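Local coordinates for protein glycosyltransferase Gtf1 (Streptococcus pneumoniae, PDB 4PQG) that belongs to the glycosyltransferases of the GT-B clan, with two Rossmann-like domains and an added extended beta-sheet domain, and binds uridine-5'-diphosphate in this model, at residues A[447-451]-A[464-468]; A[315-319]-A[489-494]; A[10-16]-A[222-228]; A[442-448]-A[480-485]; A[401-405]-A[472-478]. One frame throughout, in Å; residues are numbered along the deposited sequence.

Contact 1 (A[447-451]-A[464-468]); sequences GYLIP and AYAAK
Tyr448 and Ile450, alternate residues on the edge strand 447-450 of a Rossmann-like parallel sheet, pack against Ala464, Tyr465 and Lys468 on the helix that follows in the chain. Strand and helix run nearly antiparallel, their axes 9.9 Å apart at an angle of 160°, as on the helix-covered face of an alpha/beta domain.

The polar element is a cation-pi contact: Lys468 NZ stands 4.1 Å from the centroid of the Tyr448 ring, over its face, and also donates to Gln471 OE1. A bend at chi2 (-54°) carries the lysine chain across that same face, where CD makes a CH-pi contact 3.7 Å from Tyr448 CG.

Apolar contacts gather round Ile450. Its CG2 meets Ala464 CB at 3.9 Å, while its CG1 branch slides past the aliphatic part of Lys468. The Tyr465 hydroxyl is anchored to Thr407 O, and Ile450 CD1 sits over the centre of the Tyr465 ring, 3.7 Å from the centroid.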
# COMPACT_ATOMS: atom_id res chain seq x y z
N GLY A 447 -21.90 12.50 -12.42
CA GLY A 447 -22.16 11.08 -12.35
C GLY A 447 -23.38 10.85 -11.50
O GLY A 447 -24.29 11.70 -11.44
N TYR A 448 -23.41 9.70 -10.82
CA TYR A 448 -24.55 9.31 -10.00
C TYR A 448 -24.18 8.64 -8.68
O TYR A 448 -23.28 7.80 -8.62
CB TYR A 448 -25.43 8.34 -10.76
CG TYR A 448 -25.99 8.84 -12.05
CD1 TYR A 448 -26.93 9.89 -12.09
CD2 TYR A 448 -25.62 8.25 -13.26
CE1 TYR A 448 -27.45 10.34 -13.30
CE2 TYR A 448 -26.14 8.68 -14.46
CZ TYR A 448 -27.06 9.72 -14.47
OH TYR A 448 -27.55 10.13 -15.68
N LEU A 449 -24.90 9.02 -7.63
CA LEU A 449 -24.85 8.33 -6.38
C LEU A 449 -26.04 7.37 -6.30
O LEU A 449 -27.18 7.77 -6.45
CB LEU A 449 -24.87 9.32 -5.22
CG LEU A 449 -23.57 10.11 -4.98
CD1 LEU A 449 -23.81 11.23 -3.97
CD2 LEU A 449 -22.45 9.21 -4.49
N ILE A 450 -25.74 6.10 -6.09
CA ILE A 450 -26.78 5.07 -6.00
C ILE A 450 -27.07 4.76 -4.54
O ILE A 450 -26.15 4.44 -3.79
CB ILE A 450 -26.36 3.82 -6.79
CG1 ILE A 450 -26.18 4.20 -8.27
CG2 ILE A 450 -27.35 2.67 -6.58
CD1 ILE A 450 -25.77 3.08 -9.20
N PRO A 451 -28.35 4.85 -4.12
CA PRO A 451 -28.72 4.54 -2.74
C PRO A 451 -28.21 3.15 -2.41
O PRO A 451 -28.27 2.27 -3.24
CB PRO A 451 -30.26 4.53 -2.77
CG PRO A 451 -30.62 5.37 -3.94
CD PRO A 451 -29.53 5.15 -4.95
N ALA A 464 -29.66 -1.50 -10.61
CA ALA A 464 -29.44 -0.08 -10.37
C ALA A 464 -28.24 0.44 -11.16
O ALA A 464 -28.37 1.40 -11.92
CB ALA A 464 -29.30 0.23 -8.88
N TYR A 465 -27.07 -0.18 -10.99
CA TYR A 465 -25.89 0.23 -11.75
C TYR A 465 -26.13 0.17 -13.27
O TYR A 465 -25.82 1.13 -13.98
CB TYR A 465 -24.65 -0.60 -11.37
CG TYR A 465 -23.94 -0.08 -10.14
CD1 TYR A 465 -22.83 0.78 -10.26
CD2 TYR A 465 -24.37 -0.43 -8.86
CE1 TYR A 465 -22.19 1.27 -9.13
CE2 TYR A 465 -23.72 0.04 -7.74
CZ TYR A 465 -22.63 0.88 -7.87
OH TYR A 465 -22.01 1.35 -6.74
N ALA A 466 -26.71 -0.94 -13.74
CA ALA A 466 -27.05 -1.09 -15.17
C ALA A 466 -27.90 0.08 -15.65
O ALA A 466 -27.58 0.70 -16.66
CB ALA A 466 -27.78 -2.40 -15.44
N ALA A 467 -28.96 0.40 -14.89
CA ALA A 467 -29.87 1.51 -15.22
C ALA A 467 -29.14 2.85 -15.26
O ALA A 467 -29.43 3.70 -16.12
CB ALA A 467 -31.02 1.57 -14.23
N LYS A 468 -28.22 3.05 -14.33
CA LYS A 468 -27.49 4.32 -14.26
C LYS A 468 -26.47 4.50 -15.38
O LYS A 468 -26.33 5.60 -15.94
CB LYS A 468 -26.88 4.53 -12.88
CG LYS A 468 -27.87 5.02 -11.84
CD LYS A 468 -28.58 6.28 -12.35
CE LYS A 468 -29.56 6.81 -11.33
NZ LYS A 468 -30.17 8.07 -11.83

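Contact 2 (A[315-319]-A[489-494]); sequences SIDSL and AEGFLT
Ile316 and Leu493 form a single backbone bridge between two loops far apart in sequence. Ile316 N donates to Phe492 O at 2.8 Å, in the carbonyl plane, and Thr494 N returns a bond to Ile316 O from above the plane of that carbonyl, 50° out of it. Leu493 CA adds a CH...O contact to the same oxygen, so Ile316 is held through both its N-H and its carbonyl.

Beside the bridge, Thr494 OG1 donates to Asp317 OD1 at 2.6 Å, meeting the anti lone pair of that oxygen. Ser315 OG lies 3.2 Å from Thr494 OG1, though whether its proton goes there is unsettled. With chi1 of Thr494 at -59°, its hydroxyl lies beside the backbone N, close to the carbonyl that this N-H binds.

An apolar cluster flanks the polar pairs. Ile316 CD1 and Leu319 CD2 both reach Ala489 CB, the latter at 3.6 Å, and the Leu493 and Leu319 side chains cross at about a right angle, their CD2 atoms 4.0 Å apart.

Further out, Leu493 N-caps helix 494-508, its N-H taken by Glu496 OE2. Helix 416-423 touches the cluster, Met419 on Ile316 and Ile422 on Ala489. The 315-319 loop links the seven-stranded and six-stranded Rossmann-like sheets and meets the turn between helix 478-489 and the last helix, 494-508, which in GT-B folds passes back across the domain junction.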
# COMPACT_ATOMS: atom_id res chain seq x y z
N SER A 315 -3.44 14.31 -3.82
CA SER A 315 -3.75 15.55 -4.53
C SER A 315 -3.37 15.33 -5.98
O SER A 315 -2.66 14.38 -6.30
CB SER A 315 -2.99 16.73 -3.90
OG SER A 315 -1.59 16.50 -3.91
N ILE A 316 -3.85 16.19 -6.87
CA ILE A 316 -3.63 16.05 -8.30
C ILE A 316 -2.65 17.14 -8.74
O ILE A 316 -2.89 18.33 -8.50
CB ILE A 316 -4.97 16.23 -9.06
CG1 ILE A 316 -5.98 15.15 -8.67
CG2 ILE A 316 -4.75 16.20 -10.57
CD1 ILE A 316 -7.42 15.51 -8.99
N ASP A 317 -1.54 16.76 -9.38
CA ASP A 317 -0.55 17.75 -9.79
C ASP A 317 -1.18 18.72 -10.79
O ASP A 317 -1.18 19.93 -10.58
CB ASP A 317 0.71 17.10 -10.36
CG ASP A 317 1.59 16.48 -9.28
OD1 ASP A 317 1.27 16.59 -8.07
OD2 ASP A 317 2.62 15.88 -9.64
N SER A 318 -1.73 18.17 -11.86
CA SER A 318 -2.55 18.92 -12.79
C SER A 318 -3.63 18.00 -13.32
O SER A 318 -3.51 16.77 -13.24
CB SER A 318 -1.71 19.46 -13.95
OG SER A 318 -1.06 18.40 -14.63
N LEU A 319 -4.69 18.59 -13.87
CA LEU A 319 -5.70 17.83 -14.59
C LEU A 319 -5.05 17.20 -15.80
O LEU A 319 -4.13 17.78 -16.38
CB LEU A 319 -6.86 18.73 -15.01
CG LEU A 319 -7.51 19.60 -13.94
CD1 LEU A 319 -8.73 20.30 -14.53
CD2 LEU A 319 -7.91 18.79 -12.72
N ALA A 489 -12.30 18.41 -9.42
CA ALA A 489 -10.89 18.06 -9.29
C ALA A 489 -10.00 19.26 -8.96
O ALA A 489 -8.99 19.12 -8.27
CB ALA A 489 -10.40 17.37 -10.55
N GLU A 490 -10.38 20.44 -9.45
CA GLU A 490 -9.61 21.66 -9.19
C GLU A 490 -9.55 21.94 -7.70
O GLU A 490 -8.66 22.65 -7.23
CB GLU A 490 -10.22 22.86 -9.91
CG GLU A 490 -10.02 22.87 -11.42
CD GLU A 490 -10.96 23.88 -12.08
OE1 GLU A 490 -11.04 25.02 -11.60
OE2 GLU A 490 -11.62 23.52 -13.08
N GLY A 491 -10.50 21.39 -6.95
CA GLY A 491 -10.48 21.49 -5.50
C GLY A 491 -9.49 20.55 -4.83
O GLY A 491 -9.34 20.58 -3.61
N PHE A 492 -8.81 19.71 -5.61
CA PHE A 492 -7.90 18.69 -5.03
C PHE A 492 -6.50 18.77 -5.63
O PHE A 492 -5.78 17.77 -5.70
CB PHE A 492 -8.51 17.27 -5.17
CG PHE A 492 -9.76 17.08 -4.36
CD1 PHE A 492 -9.69 16.61 -3.06
CD2 PHE A 492 -11.00 17.46 -4.89
CE1 PHE A 492 -10.83 16.48 -2.29
CE2 PHE A 492 -12.15 17.32 -4.13
CZ PHE A 492 -12.07 16.83 -2.83
N LEU A 493 -6.12 19.97 -6.08
CA LEU A 493 -4.84 20.14 -6.75
C LEU A 493 -3.68 20.23 -5.75
O LEU A 493 -3.87 20.71 -4.63
CB LEU A 493 -4.84 21.36 -7.69
CG LEU A 493 -5.77 21.33 -8.91
CD1 LEU A 493 -5.66 22.65 -9.68
CD2 LEU A 493 -5.48 20.15 -9.83
N THR A 494 -2.51 19.75 -6.16
CA THR A 494 -1.29 19.75 -5.33
C THR A 494 -0.96 21.12 -4.72
O THR A 494 -0.62 21.21 -3.53
CB THR A 494 -0.08 19.21 -6.12
OG1 THR A 494 -0.35 17.87 -6.57
CG2 THR A 494 1.19 19.19 -5.26

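Contact 3 (A[10-16]-A[222-228]); sequences TIYNINL and DLVILDR
Ile11 to Ile14 pair in parallel with Leu223 to Leu226 at the centre of the seven-stranded Rossmann-like sheet, a buried pairing of strands 10-15 and 223-226. Asp222 OD1 starts the bonding by accepting from Thr10 N at 2.9 Å; Leu223 N then donates to Thr10 O, Tyr12 N to Leu223 O, Ile225 N to Tyr12 O, and Ile14 N to Ile225 O. At the far end Ile14 O takes both Asp227 N and Arg228 N.

On one face Ile11 CG2 presses tightly on Ile225 CD1, at 3.5 Å. On the other, chi1 of -66° sets Ile14 CG2 anti to the backbone N, toward Leu226 CD1, and CG1 beside it, sending CD1 to Val224 CG1.

Asp227 is shared by His250, Arg32 and Gln29, while Glu26 binds Arg228 NH2 and Asn15 ND2. The Arg228 side chain comes to about 6 Å, nearest atoms, of the bound 2-acetamido-2-deoxy-beta-D-glucopyranose. Asn15 OD1 meets the Arg228 guanidinium edge, amide and guanidinium planes 21° apart, taking a weak 3.2 Å bond from Arg228 NE.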
# COMPACT_ATOMS: atom_id res chain seq x y z
N THR A 10 12.99 16.42 10.84
CA THR A 10 12.74 15.26 9.99
C THR A 10 11.34 14.72 10.29
O THR A 10 10.92 14.64 11.45
CB THR A 10 13.82 14.16 10.15
OG1 THR A 10 15.10 14.70 9.79
CG2 THR A 10 13.55 12.97 9.23
N ILE A 11 10.63 14.39 9.22
CA ILE A 11 9.33 13.77 9.34
C ILE A 11 9.48 12.26 9.09
O ILE A 11 9.87 11.85 8.01
CB ILE A 11 8.31 14.42 8.39
CG1 ILE A 11 8.18 15.92 8.72
CG2 ILE A 11 6.95 13.73 8.51
CD1 ILE A 11 7.63 16.75 7.58
N TYR A 12 9.22 11.48 10.13
CA TYR A 12 9.33 10.02 10.07
C TYR A 12 7.93 9.48 9.91
O TYR A 12 7.03 9.83 10.68
CB TYR A 12 9.97 9.45 11.35
CG TYR A 12 11.40 9.93 11.54
CD1 TYR A 12 12.47 9.30 10.89
CD2 TYR A 12 11.67 11.03 12.35
CE1 TYR A 12 13.78 9.76 11.05
CE2 TYR A 12 12.98 11.49 12.53
CZ TYR A 12 14.02 10.86 11.87
OH TYR A 12 15.29 11.35 12.05
N ASN A 13 7.75 8.62 8.92
CA ASN A 13 6.45 8.02 8.63
C ASN A 13 6.60 6.51 8.78
O ASN A 13 7.53 5.91 8.22
CB ASN A 13 6.04 8.34 7.20
CG ASN A 13 6.11 9.84 6.88
OD1 ASN A 13 5.08 10.49 6.78
ND2 ASN A 13 7.32 10.37 6.69
N ILE A 14 5.66 5.90 9.50
CA ILE A 14 5.75 4.48 9.88
C ILE A 14 4.60 3.65 9.30
O ILE A 14 3.42 3.96 9.50
CB ILE A 14 5.83 4.32 11.42
CG1 ILE A 14 7.15 4.92 11.93
CG2 ILE A 14 5.77 2.86 11.81
CD1 ILE A 14 7.22 5.14 13.43
N ASN A 15 4.96 2.60 8.56
CA ASN A 15 4.01 1.68 7.97
C ASN A 15 4.54 0.26 8.22
O ASN A 15 5.72 0.09 8.55
CB ASN A 15 3.88 1.97 6.47
CG ASN A 15 2.65 1.31 5.82
OD1 ASN A 15 1.88 0.60 6.46
ND2 ASN A 15 2.48 1.54 4.53
N LEU A 16 3.69 -0.74 8.08
CA LEU A 16 4.16 -2.12 8.19
C LEU A 16 4.96 -2.55 6.96
O LEU A 16 6.13 -2.89 7.06
CB LEU A 16 3.01 -3.09 8.50
CG LEU A 16 2.20 -2.69 9.74
CD1 LEU A 16 1.08 -3.68 9.99
CD2 LEU A 16 3.11 -2.56 10.96
N ASP A 222 11.08 17.17 15.66
CA ASP A 222 10.72 16.09 14.73
C ASP A 222 9.24 15.77 14.80
O ASP A 222 8.58 16.04 15.82
CB ASP A 222 11.53 14.83 15.01
CG ASP A 222 12.97 14.96 14.59
OD1 ASP A 222 13.26 15.70 13.62
OD2 ASP A 222 13.81 14.32 15.24
N LEU A 223 8.72 15.21 13.71
CA LEU A 223 7.37 14.69 13.66
C LEU A 223 7.36 13.20 13.26
O LEU A 223 7.96 12.81 12.25
CB LEU A 223 6.53 15.49 12.65
CG LEU A 223 5.05 15.12 12.43
CD1 LEU A 223 4.24 15.10 13.73
CD2 LEU A 223 4.40 16.05 11.41
N VAL A 224 6.68 12.39 14.06
CA VAL A 224 6.45 10.98 13.73
C VAL A 224 5.00 10.85 13.28
O VAL A 224 4.07 11.21 14.01
CB VAL A 224 6.77 10.06 14.93
CG1 VAL A 224 6.42 8.60 14.62
CG2 VAL A 224 8.25 10.18 15.30
N ILE A 225 4.82 10.38 12.05
CA ILE A 225 3.50 10.14 11.50
C ILE A 225 3.31 8.63 11.38
O ILE A 225 4.05 7.94 10.67
CB ILE A 225 3.32 10.80 10.13
CG1 ILE A 225 3.60 12.31 10.25
CG2 ILE A 225 1.93 10.52 9.57
CD1 ILE A 225 3.57 13.06 8.94
N LEU A 226 2.29 8.15 12.07
CA LEU A 226 2.00 6.73 12.13
C LEU A 226 0.85 6.32 11.20
O LEU A 226 -0.32 6.67 11.43
CB LEU A 226 1.67 6.37 13.58
CG LEU A 226 1.53 4.91 13.99
CD1 LEU A 226 2.77 4.12 13.60
CD2 LEU A 226 1.31 4.87 15.50
N ASP A 227 1.19 5.56 10.17
CA ASP A 227 0.19 5.09 9.21
C ASP A 227 -0.46 3.75 9.57
O ASP A 227 -1.69 3.60 9.49
CB ASP A 227 0.80 5.07 7.82
CG ASP A 227 0.95 6.47 7.27
OD1 ASP A 227 -0.12 7.12 7.12
OD2 ASP A 227 2.10 6.93 7.05
N ARG A 228 0.38 2.81 9.98
CA ARG A 228 -0.05 1.48 10.41
C ARG A 228 0.89 1.02 11.50
O ARG A 228 2.11 1.29 11.42
CB ARG A 228 0.09 0.50 9.29
CG ARG A 228 -1.06 0.37 8.36
CD ARG A 228 -0.85 -0.97 7.69
NE ARG A 228 -0.93 -0.92 6.23
CZ ARG A 228 -2.04 -1.21 5.56
NH1 ARG A 228 -3.14 -1.55 6.23
NH2 ARG A 228 -2.04 -1.16 4.23

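Contact 4 (A[442-448]-A[480-485]); sequences EDGQNGY and AMRAYS
Met481 and Tyr484, one turn apart on helix 478-489, grip the loop that leads into strand 447-450.

Two aromatic contacts dominate. Gln445 CB lies over the centre of the Tyr484 ring, 3.6 Å from the centroid and 3° off the normal, while Glu442 CG approaches the same ring obliquely. The extended Met481 chain (chi2 178°) runs past Gly447 and places CE over a face of the Tyr448 ring, 3.6 Å from CZ; SD stands farther above that face in a Met-aromatic contact.

Polar contacts are modest. Gln445 O receives a nearly straight CH...O contact from Met481 CA at 3.3 Å. Asn446 ND2 gives a weak bond to Ser485 OG, 3.4 Å long, and also binds Phe440 O; Ser485 OG is itself bonded to Leu426 O. Gly447 N is buried with no partner in the model.

Asn446 OD1 accepts from Glu442 N and Glu442 O from two loop N-H groups, so internal bonds help set the loop's shape. With one weak hydrogen bond and one CH...O contact between them, helix and loop are held together mostly by van der Waals and CH-pi contacts.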
# COMPACT_ATOMS: atom_id res chain seq x y z
N GLU A 442 -21.02 14.44 -7.30
CA GLU A 442 -22.20 15.33 -7.20
C GLU A 442 -23.30 14.69 -8.02
O GLU A 442 -23.26 14.72 -9.25
CB GLU A 442 -21.90 16.70 -7.80
CG GLU A 442 -20.79 17.47 -7.11
CD GLU A 442 -21.31 18.44 -6.07
OE1 GLU A 442 -22.55 18.56 -5.92
OE2 GLU A 442 -20.46 19.08 -5.42
N ASP A 443 -24.28 14.09 -7.34
CA ASP A 443 -25.29 13.30 -8.04
C ASP A 443 -25.93 14.11 -9.15
O ASP A 443 -26.44 15.21 -8.91
CB ASP A 443 -26.36 12.79 -7.08
CG ASP A 443 -27.34 11.84 -7.77
OD1 ASP A 443 -26.88 10.90 -8.44
OD2 ASP A 443 -28.57 12.04 -7.65
N GLY A 444 -25.88 13.57 -10.36
CA GLY A 444 -26.51 14.20 -11.51
C GLY A 444 -25.65 15.25 -12.19
O GLY A 444 -26.02 15.74 -13.25
N GLN A 445 -24.52 15.61 -11.58
CA GLN A 445 -23.64 16.66 -12.13
C GLN A 445 -22.36 16.06 -12.70
O GLN A 445 -21.96 16.40 -13.81
CB GLN A 445 -23.28 17.72 -11.07
CG GLN A 445 -24.46 18.49 -10.47
CD GLN A 445 -25.22 19.34 -11.49
OE1 GLN A 445 -24.69 19.73 -12.54
NE2 GLN A 445 -26.49 19.61 -11.19
N ASN A 446 -21.70 15.18 -11.94
CA ASN A 446 -20.52 14.49 -12.48
C ASN A 446 -20.66 12.98 -12.47
O ASN A 446 -19.67 12.25 -12.55
CB ASN A 446 -19.22 14.97 -11.80
CG ASN A 446 -19.03 14.39 -10.42
OD1 ASN A 446 -19.96 14.38 -9.60
ND2 ASN A 446 -17.82 13.91 -10.13
N GLY A 447 -21.90 12.50 -12.42
CA GLY A 447 -22.16 11.08 -12.35
C GLY A 447 -23.38 10.85 -11.50
O GLY A 447 -24.29 11.70 -11.44
N TYR A 448 -23.41 9.70 -10.82
CA TYR A 448 -24.55 9.31 -10.00
C TYR A 448 -24.18 8.64 -8.68
O TYR A 448 -23.28 7.80 -8.62
CB TYR A 448 -25.43 8.34 -10.76
CG TYR A 448 -25.99 8.84 -12.05
CD1 TYR A 448 -26.93 9.89 -12.09
CD2 TYR A 448 -25.62 8.25 -13.26
CE1 TYR A 448 -27.45 10.34 -13.30
CE2 TYR A 448 -26.14 8.68 -14.46
CZ TYR A 448 -27.06 9.72 -14.47
OH TYR A 448 -27.55 10.13 -15.68
N ALA A 480 -21.05 16.92 -20.24
CA ALA A 480 -21.31 17.76 -19.07
C ALA A 480 -20.71 17.17 -17.77
O ALA A 480 -20.17 17.90 -16.94
CB ALA A 480 -22.81 17.98 -18.90
N MET A 481 -20.84 15.86 -17.61
CA MET A 481 -20.33 15.17 -16.41
C MET A 481 -18.80 15.17 -16.32
O MET A 481 -18.24 15.48 -15.26
CB MET A 481 -20.87 13.75 -16.35
CG MET A 481 -22.29 13.68 -15.85
SD MET A 481 -22.90 11.99 -15.86
CE MET A 481 -24.46 12.21 -15.02
N ARG A 482 -18.13 14.83 -17.41
CA ARG A 482 -16.68 14.98 -17.48
C ARG A 482 -16.23 16.39 -17.08
O ARG A 482 -15.33 16.56 -16.26
CB ARG A 482 -16.16 14.60 -18.88
CG ARG A 482 -14.78 15.16 -19.21
CD ARG A 482 -14.20 14.52 -20.45
NE ARG A 482 -14.98 14.82 -21.65
CZ ARG A 482 -15.63 13.92 -22.38
NH1 ARG A 482 -16.30 14.30 -23.46
NH2 ARG A 482 -15.64 12.64 -22.03
N ALA A 483 -16.89 17.41 -17.63
CA ALA A 483 -16.51 18.79 -17.38
C ALA A 483 -16.67 19.12 -15.90
O ALA A 483 -15.83 19.80 -15.30
CB ALA A 483 -17.35 19.74 -18.24
N TYR A 484 -17.73 18.58 -15.31
CA TYR A 484 -17.97 18.77 -13.90
C TYR A 484 -16.94 18.03 -13.01
O TYR A 484 -16.58 18.53 -11.95
CB TYR A 484 -19.41 18.37 -13.55
CG TYR A 484 -19.94 19.14 -12.37
CD1 TYR A 484 -20.73 20.28 -12.56
CD2 TYR A 484 -19.64 18.73 -11.07
CE1 TYR A 484 -21.22 20.99 -11.47
CE2 TYR A 484 -20.12 19.44 -9.97
CZ TYR A 484 -20.90 20.56 -10.18
OH TYR A 484 -21.38 21.24 -9.09
N SER A 485 -16.49 16.85 -13.46
CA SER A 485 -15.42 16.11 -12.74
C SER A 485 -14.14 16.94 -12.64
O SER A 485 -13.58 17.10 -11.55
CB SER A 485 -15.12 14.76 -13.41
OG SER A 485 -16.08 13.78 -13.03

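Contact 5 (A[401-405]-A[472-478]); sequences QYEVY and LYQENRL
Glu403 and Tyr473 cross obliquely, their carboxylate and ring planes 32° apart, and meet through the phenol: Tyr473 OH donates to Glu403 OE1 at 2.8 Å, on the anti lone pair. That oxygen lies in the plane of the ring, at its edge, and comes within 3.2 Å of Tyr473 CE1. It also accepts from Phe329 N, so two donors fix the end of the glutamate, while the Phe329 ring meets that of Tyr473.

Leu478 approaches Glu403 at about a right angle. Its CD2 lies 3.5 Å from Glu403 CD, against the carboxylate, and its CD1 turns toward the backbone, 3.6 Å from Glu403 O. The glutamate chain stays extended beyond CG (chi2 -174°), which carries the carboxylate out past the leucine to the tyrosine.

Val404 and Leu472 meet tip to tip, Val404 CG2 3.8 Å from Leu472 CD1. The same valine methyl touches Leu478 CD1 at 4.0 Å. Leu472 in turn sets its CD2 over the centre of the neighbouring Tyr473 ring.

Between these leucines the chain turns in a Schellman motif, with Asn476 at C-prime, Arg477 N bonded to Leu472 O and Asn476 N to Tyr473 O. Strand 404-406 is an inner strand of the parallel sheet; the end of helix 458-474 and the first residue of helix 478-489 pack at its start, the helix-on-sheet layering of a Rossmann-like GT-B domain.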
# COMPACT_ATOMS: atom_id res chain seq x y z
N GLN A 401 -7.99 7.46 -20.95
CA GLN A 401 -8.30 6.65 -22.14
C GLN A 401 -9.74 6.10 -22.08
O GLN A 401 -10.21 5.45 -23.02
CB GLN A 401 -7.32 5.50 -22.29
CG GLN A 401 -5.88 5.94 -22.48
CD GLN A 401 -4.92 4.77 -22.65
OE1 GLN A 401 -5.09 3.94 -23.54
NE2 GLN A 401 -3.90 4.71 -21.80
N TYR A 402 -10.44 6.38 -20.99
CA TYR A 402 -11.76 5.82 -20.74
C TYR A 402 -12.84 6.91 -20.61
O TYR A 402 -12.53 8.09 -20.52
CB TYR A 402 -11.74 4.94 -19.47
CG TYR A 402 -10.86 3.70 -19.60
CD1 TYR A 402 -11.42 2.48 -19.95
CD2 TYR A 402 -9.48 3.77 -19.37
CE1 TYR A 402 -10.63 1.34 -20.06
CE2 TYR A 402 -8.68 2.64 -19.48
CZ TYR A 402 -9.27 1.43 -19.82
OH TYR A 402 -8.50 0.30 -19.94
N GLU A 403 -14.10 6.50 -20.60
CA GLU A 403 -15.17 7.46 -20.48
C GLU A 403 -15.71 7.64 -19.08
O GLU A 403 -15.88 8.78 -18.63
CB GLU A 403 -16.27 7.17 -21.49
CG GLU A 403 -15.85 7.49 -22.92
CD GLU A 403 -16.96 7.34 -23.93
OE1 GLU A 403 -17.90 6.55 -23.69
OE2 GLU A 403 -16.89 8.01 -24.99
N VAL A 404 -15.97 6.53 -18.38
CA VAL A 404 -16.65 6.57 -17.09
C VAL A 404 -15.98 5.60 -16.10
O VAL A 404 -15.57 4.51 -16.49
CB VAL A 404 -18.15 6.21 -17.22
CG1 VAL A 404 -18.84 6.19 -15.84
CG2 VAL A 404 -18.88 7.17 -18.16
N TYR A 405 -15.91 6.01 -14.84
CA TYR A 405 -15.36 5.18 -13.76
C TYR A 405 -16.51 4.63 -12.92
O TYR A 405 -17.42 5.37 -12.57
CB TYR A 405 -14.42 6.01 -12.87
CG TYR A 405 -13.72 5.18 -11.81
CD1 TYR A 405 -12.42 4.71 -12.02
CD2 TYR A 405 -14.35 4.86 -10.60
CE1 TYR A 405 -11.78 3.92 -11.05
CE2 TYR A 405 -13.72 4.07 -9.64
CZ TYR A 405 -12.44 3.61 -9.87
OH TYR A 405 -11.82 2.83 -8.92
N LEU A 472 -26.72 7.41 -18.38
CA LEU A 472 -25.64 8.38 -18.65
C LEU A 472 -25.44 8.55 -20.15
O LEU A 472 -25.28 9.66 -20.65
CB LEU A 472 -24.32 7.93 -17.99
CG LEU A 472 -23.09 8.83 -18.08
CD1 LEU A 472 -22.19 8.57 -16.87
CD2 LEU A 472 -22.30 8.61 -19.38
N TYR A 473 -25.46 7.43 -20.86
CA TYR A 473 -25.28 7.44 -22.29
C TYR A 473 -26.55 7.87 -23.03
O TYR A 473 -26.49 8.71 -23.94
CB TYR A 473 -24.79 6.08 -22.77
CG TYR A 473 -23.33 5.85 -22.49
CD1 TYR A 473 -22.35 6.40 -23.31
CD2 TYR A 473 -22.92 5.07 -21.40
CE1 TYR A 473 -21.00 6.19 -23.06
CE2 TYR A 473 -21.58 4.85 -21.14
CZ TYR A 473 -20.61 5.41 -21.97
OH TYR A 473 -19.28 5.19 -21.71
N GLN A 474 -27.69 7.33 -22.61
CA GLN A 474 -28.96 7.55 -23.29
C GLN A 474 -29.46 8.99 -23.13
O GLN A 474 -30.08 9.52 -24.04
CB GLN A 474 -30.02 6.52 -22.86
CG GLN A 474 -29.69 5.11 -23.34
CD GLN A 474 -30.64 4.03 -22.84
OE1 GLN A 474 -31.26 4.14 -21.77
NE2 GLN A 474 -30.76 2.95 -23.61
N GLU A 475 -29.18 9.61 -21.98
CA GLU A 475 -29.49 11.03 -21.78
C GLU A 475 -28.33 11.96 -22.16
O GLU A 475 -28.37 13.15 -21.86
CB GLU A 475 -29.97 11.30 -20.34
CG GLU A 475 -31.13 10.41 -19.90
CD GLU A 475 -31.75 10.84 -18.59
OE1 GLU A 475 -31.10 11.57 -17.81
OE2 GLU A 475 -32.90 10.43 -18.31
N ASN A 476 -27.31 11.41 -22.83
CA ASN A 476 -26.20 12.19 -23.36
C ASN A 476 -25.48 13.05 -22.32
O ASN A 476 -25.20 14.22 -22.57
CB ASN A 476 -26.68 13.10 -24.50
CG ASN A 476 -26.19 12.63 -25.85
OD1 ASN A 476 -26.78 11.73 -26.45
ND2 ASN A 476 -25.11 13.25 -26.33
N ARG A 477 -25.20 12.47 -21.15
CA ARG A 477 -24.69 13.26 -20.03
C ARG A 477 -23.15 13.35 -19.98
O ARG A 477 -22.61 14.11 -19.19
CB ARG A 477 -25.26 12.76 -18.70
CG ARG A 477 -26.79 12.65 -18.64
CD ARG A 477 -27.47 13.98 -18.35
NE ARG A 477 -27.07 14.52 -17.05
CZ ARG A 477 -26.36 15.63 -16.89
NH1 ARG A 477 -26.01 16.36 -17.94
NH2 ARG A 477 -26.03 16.03 -15.67
N LEU A 478 -22.48 12.60 -20.85
CA LEU A 478 -21.02 12.39 -20.73
C LEU A 478 -20.17 13.68 -20.79
O LEU A 478 -19.31 13.88 -19.93
CB LEU A 478 -20.53 11.34 -21.73
CG LEU A 478 -19.01 11.07 -21.74
CD1 LEU A 478 -18.53 10.43 -20.44
CD2 LEU A 478 -18.62 10.22 -22.94

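Overall arrangement
Contacts 1, 4 and 5 cluster in one domain, their centres 10 to 12 Å apart, round a single six-stranded sheet. Contacts 1 and 4 share Tyr448, whereas contacts 1 and 5 share helix 458-474; Arg477 and Leu472 of contact 5 also touch the loop and Met481 of contact 4. Ring faces and aliphatic chains prevail in contacts 1 and 4, and one charged hydrogen bond beside leucines in contact 5. Contact 3, in the other sheet, its centre about 39 and 41 Å from those of contacts 1 and 5, relies on regular backbone pairing. Contacts 1 and 3 are buried, 2, 4 and 5 partly so. Contact 2 joins loops by one bridge and closes a chain segment enclosing contacts 1, 4 and 5.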